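Local coordinates for translation initiation factor 4E (Ascaris suum, PDB 3M94), which binds the trimethylguanosine (m2,2,7G) cap of nematode mRNA and so probably brings capped messages to the ribosome at the start of translation, at residues A[5-9]-A[103-107]; A[132-136]-A[163-167]. All blocks are in the same frame, centred on the assembly; numbering follows the deposited sequence.

Contact 1. Residues A[5-9]-A[103-107]; sequences LQCHW and IIGEQ
The indole of Trp9 lies against Ile103 and Ile104 where helix 88-104 ends in a Schellman motif against the N-terminal strand of the eIF4E fold. This is the tight part of the contact. Ile104 CG2 stands over the five-membered ring, 3.9 Å from its centroid and only 8° off the normal, a CH-pi contact. Ile103 covers the benzo half of the same face, its CD1 3.7 Å from Trp9 CZ3, while Cys7 SG lies over the opposite face. Beside them Leu5 reaches the backbone of the last helical turn with CD2 and nears Ile104 CB with CD1; Phe32 and Phe38 add apolar cover around this pair.

The other part is looser and wet. Glu106, the positive-phi C' residue of the motif, bends about its CB-CG bond (chi2 -78°), which turns its carboxylate back toward the strand. The carboxylate stacks on the Gln6 amide with the two planes 14° apart, but the amide finds its bond elsewhere, Gln6 OE1 being held by the backbone of the bound peptide. The polar links between the two segments all run through water. One water accepts from Gln6 N and donates to Ile104 O, a carbonyl near the helix end. The second sits at the indole edge, in the ring plane, and also has a weak, long link to Cys7 N. It makes three firmer bonds that link the indole N-H to the helix end, which, with the isoleucine packing, would limit rotation of the ring. It accepts from Trp9 NE1 at 2.8 Å. It donates to Ile104 O, and its last bond goes to Glu106 OE2 at 2.8 Å.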
# COMPACT_ATOMS: atom_id res chain seq x y z
N LEU A 5 2.08 -12.65 12.84
CA LEU A 5 2.67 -12.04 11.64
C LEU A 5 4.12 -11.76 11.94
O LEU A 5 4.52 -11.68 13.11
CB LEU A 5 1.95 -10.74 11.28
CG LEU A 5 0.46 -10.84 10.92
CD1 LEU A 5 -0.15 -9.44 10.74
CD2 LEU A 5 0.25 -11.69 9.66
N GLN A 6 4.93 -11.64 10.89
CA GLN A 6 6.35 -11.38 11.07
C GLN A 6 6.59 -10.08 11.83
O GLN A 6 7.51 -9.99 12.63
CB GLN A 6 7.08 -11.38 9.73
CG GLN A 6 8.58 -11.19 9.85
CD GLN A 6 9.29 -11.35 8.54
OE1 GLN A 6 9.07 -12.32 7.81
NE2 GLN A 6 10.16 -10.41 8.22
N CYS A 7 5.78 -9.05 11.56
CA CYS A 7 5.88 -7.83 12.34
C CYS A 7 4.53 -7.19 12.63
O CYS A 7 3.49 -7.67 12.20
CB CYS A 7 6.84 -6.84 11.68
SG CYS A 7 6.27 -6.29 10.06
N HIS A 8 4.56 -6.11 13.41
CA HIS A 8 3.36 -5.35 13.74
C HIS A 8 3.08 -4.37 12.61
O HIS A 8 4.01 -3.74 12.07
CB HIS A 8 3.59 -4.54 15.01
CG HIS A 8 3.66 -5.35 16.26
ND1 HIS A 8 4.62 -6.31 16.48
CD2 HIS A 8 2.90 -5.32 17.38
CE1 HIS A 8 4.45 -6.85 17.68
NE2 HIS A 8 3.40 -6.27 18.24
N TRP A 9 1.81 -4.24 12.27
CA TRP A 9 1.34 -3.33 11.24
C TRP A 9 0.29 -2.41 11.83
O TRP A 9 -0.56 -2.85 12.60
CB TRP A 9 0.73 -4.11 10.07
CG TRP A 9 1.71 -4.99 9.35
CD1 TRP A 9 2.02 -6.30 9.65
CD2 TRP A 9 2.54 -4.62 8.24
NE1 TRP A 9 2.98 -6.76 8.77
CE2 TRP A 9 3.32 -5.76 7.90
CE3 TRP A 9 2.69 -3.44 7.47
CZ2 TRP A 9 4.24 -5.75 6.84
CZ3 TRP A 9 3.60 -3.44 6.41
CH2 TRP A 9 4.38 -4.59 6.11
N ILE A 103 1.66 -7.92 1.58
CA ILE A 103 2.58 -7.36 2.57
C ILE A 103 2.61 -8.03 3.94
O ILE A 103 3.69 -8.39 4.40
CB ILE A 103 2.57 -5.80 2.67
CG1 ILE A 103 1.35 -5.27 3.44
CG2 ILE A 103 2.75 -5.17 1.27
CD1 ILE A 103 1.30 -3.71 3.52
N ILE A 104 1.46 -8.20 4.60
CA ILE A 104 1.44 -8.86 5.91
C ILE A 104 1.91 -10.33 5.85
O ILE A 104 2.45 -10.86 6.81
CB ILE A 104 0.08 -8.74 6.62
CG1 ILE A 104 -0.98 -9.65 5.96
CG2 ILE A 104 -0.36 -7.24 6.68
CD1 ILE A 104 -2.31 -9.62 6.71
N GLY A 105 1.67 -10.98 4.71
CA GLY A 105 2.05 -12.36 4.50
C GLY A 105 3.48 -12.48 4.01
O GLY A 105 3.92 -13.56 3.71
N GLU A 106 4.18 -11.35 3.96
CA GLU A 106 5.62 -11.29 3.63
C GLU A 106 5.93 -11.97 2.29
O GLU A 106 6.76 -12.85 2.21
CB GLU A 106 6.48 -11.84 4.78
CG GLU A 106 6.24 -11.12 6.10
CD GLU A 106 6.96 -9.78 6.17
OE1 GLU A 106 7.88 -9.59 5.35
OE2 GLU A 106 6.60 -8.93 7.04
N GLN A 107 5.23 -11.52 1.25
CA GLN A 107 5.30 -12.16 -0.06
C GLN A 107 6.36 -11.53 -0.93
O GLN A 107 6.50 -11.90 -2.08
CB GLN A 107 3.93 -12.06 -0.75
CG GLN A 107 2.87 -12.93 -0.11
CD GLN A 107 3.19 -14.39 -0.24
OE1 GLN A 107 3.23 -14.93 -1.35
NE2 GLN A 107 3.44 -15.05 0.88
O HOH W 1 3.79 -12.70 8.38
O HOH W 2 4.27 -9.23 8.51

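Contact 2. Residues A[132-136]-A[163-167]; sequences WTRDS and YEVHK
Trp132 and His166 meet with their rings inclined, planes 47° apart and centroids 4.3 Å from each other. The imidazole comes down on the indole with its CE1-NE2 side: CE1 stands over the middle of the indole face, 3.5 Å from Trp132 CD2, and NE2 leans out toward CE3. His166 reaches this place with CG anti to its carbonyl carbon (chi1 -69°). It also meets the ring of Trp68, a residue of the cap pocket.

Farther along, Tyr163 points its phenol at the end of strand 127-133. With CG anti to the backbone N (chi1 -175°), the ring is carried across to the other segment, where its hydroxyl donates to Thr133 OG1 at 2.7 Å. Asn142 of helix 139-153 bonds the same threonine oxygen, so two partners grip this buried hydroxyl. Ser136 CA packs in the plane of the phenol at its edge, 3.5 Å from Tyr163 OH. Ser136 CB turns to Val165 CG2, 3.9 Å away, and its OG is held by the carbonyl of Lys75.

Strand 77-83 runs between the two strands in the sheet, so these side chains reach across a neighbour. The arrangement belongs to the curved antiparallel sheet of eIF4E, close to the site where the trimethylguanosine cap is bound.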
# COMPACT_ATOMS: atom_id res chain seq x y z
N TRP A 132 4.92 1.77 -0.78
CA TRP A 132 6.06 2.61 -0.38
C TRP A 132 7.25 1.76 0.07
O TRP A 132 7.10 0.86 0.91
CB TRP A 132 5.68 3.55 0.77
CG TRP A 132 4.74 4.68 0.42
CD1 TRP A 132 3.81 4.70 -0.58
CD2 TRP A 132 4.62 5.93 1.11
NE1 TRP A 132 3.14 5.89 -0.57
CE2 TRP A 132 3.61 6.67 0.46
CE3 TRP A 132 5.28 6.50 2.20
CZ2 TRP A 132 3.23 7.95 0.87
CZ3 TRP A 132 4.90 7.78 2.61
CH2 TRP A 132 3.89 8.49 1.95
N THR A 133 8.43 2.08 -0.47
CA THR A 133 9.69 1.42 -0.11
C THR A 133 10.68 2.44 0.46
O THR A 133 10.54 3.64 0.23
CB THR A 133 10.32 0.67 -1.31
OG1 THR A 133 10.78 1.62 -2.28
CG2 THR A 133 9.29 -0.25 -1.95
N ARG A 134 11.70 1.97 1.19
CA ARG A 134 12.54 2.89 1.95
C ARG A 134 13.73 3.50 1.20
O ARG A 134 14.29 4.48 1.65
CB ARG A 134 12.96 2.30 3.31
CG ARG A 134 13.87 1.10 3.29
CD ARG A 134 14.40 0.78 4.71
NE ARG A 134 13.39 0.15 5.57
CZ ARG A 134 12.76 0.74 6.58
NH1 ARG A 134 11.86 0.07 7.30
NH2 ARG A 134 13.02 2.01 6.90
N ASP A 135 14.09 2.94 0.04
CA ASP A 135 15.24 3.43 -0.71
C ASP A 135 14.97 3.51 -2.22
O ASP A 135 14.89 2.49 -2.91
CB ASP A 135 16.49 2.58 -0.43
CG ASP A 135 17.77 3.18 -1.04
OD1 ASP A 135 17.71 4.13 -1.86
OD2 ASP A 135 18.87 2.70 -0.68
N SER A 136 14.85 4.73 -2.72
CA SER A 136 14.54 4.98 -4.13
C SER A 136 15.68 4.64 -5.10
O SER A 136 15.44 4.53 -6.31
CB SER A 136 14.14 6.44 -4.31
OG SER A 136 15.20 7.27 -3.89
N TYR A 163 7.56 3.44 -10.69
CA TYR A 163 8.20 3.70 -9.44
C TYR A 163 8.77 5.10 -9.50
O TYR A 163 9.51 5.44 -10.43
CB TYR A 163 9.31 2.67 -9.15
CG TYR A 163 9.89 2.89 -7.77
CD1 TYR A 163 9.25 2.38 -6.64
CD2 TYR A 163 11.04 3.66 -7.59
CE1 TYR A 163 9.74 2.61 -5.38
CE2 TYR A 163 11.55 3.89 -6.32
CZ TYR A 163 10.88 3.36 -5.22
OH TYR A 163 11.37 3.59 -3.96
N GLU A 164 8.43 5.91 -8.52
CA GLU A 164 8.87 7.30 -8.48
C GLU A 164 9.30 7.68 -7.08
O GLU A 164 8.80 7.12 -6.10
CB GLU A 164 7.76 8.22 -8.95
CG GLU A 164 6.41 7.80 -8.41
CD GLU A 164 5.29 8.70 -8.85
OE1 GLU A 164 4.65 9.30 -7.96
OE2 GLU A 164 5.03 8.80 -10.07
N VAL A 165 10.25 8.61 -6.99
CA VAL A 165 10.65 9.23 -5.72
C VAL A 165 9.43 9.96 -5.16
O VAL A 165 8.50 10.27 -5.91
CB VAL A 165 11.86 10.21 -5.91
CG1 VAL A 165 12.29 10.85 -4.58
CG2 VAL A 165 13.04 9.49 -6.54
N HIS A 166 9.41 10.19 -3.84
CA HIS A 166 8.30 10.92 -3.23
C HIS A 166 8.40 12.38 -3.62
O HIS A 166 9.48 12.97 -3.50
CB HIS A 166 8.28 10.75 -1.70
CG HIS A 166 7.93 9.36 -1.26
ND1 HIS A 166 6.80 8.70 -1.69
CD2 HIS A 166 8.56 8.50 -0.42
CE1 HIS A 166 6.75 7.50 -1.15
NE2 HIS A 166 7.81 7.35 -0.37
N LYS A 167 7.29 12.94 -4.10
CA LYS A 167 7.24 14.34 -4.55
C LYS A 167 6.93 15.31 -3.41
O LYS A 167 5.92 15.17 -2.71
CB LYS A 167 6.20 14.52 -5.67

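How the contacts relate
From the N terminus, the chain lays down strand 4-14, passes through strands 26-34, 56-61 and 77-83, and returns along helix 88-104, whose end closes contact 1 over a loop of more than ninety residues. Strands 115-121 and 127-133 follow, and contact 2 opens only then; its shorter loop, mostly helix 139-153, closes at strand 161-165. The two loops are therefore in series, neither nested nor crossed. The centres of contact 1 and contact 2 lie about 20 Å apart, and the two do not touch. Contact 1 fastens a helix end to the sheet beside the bound peptide, while contact 2 links the ends of strands 127-133 and 161-165, which flank 77-83, near the cap.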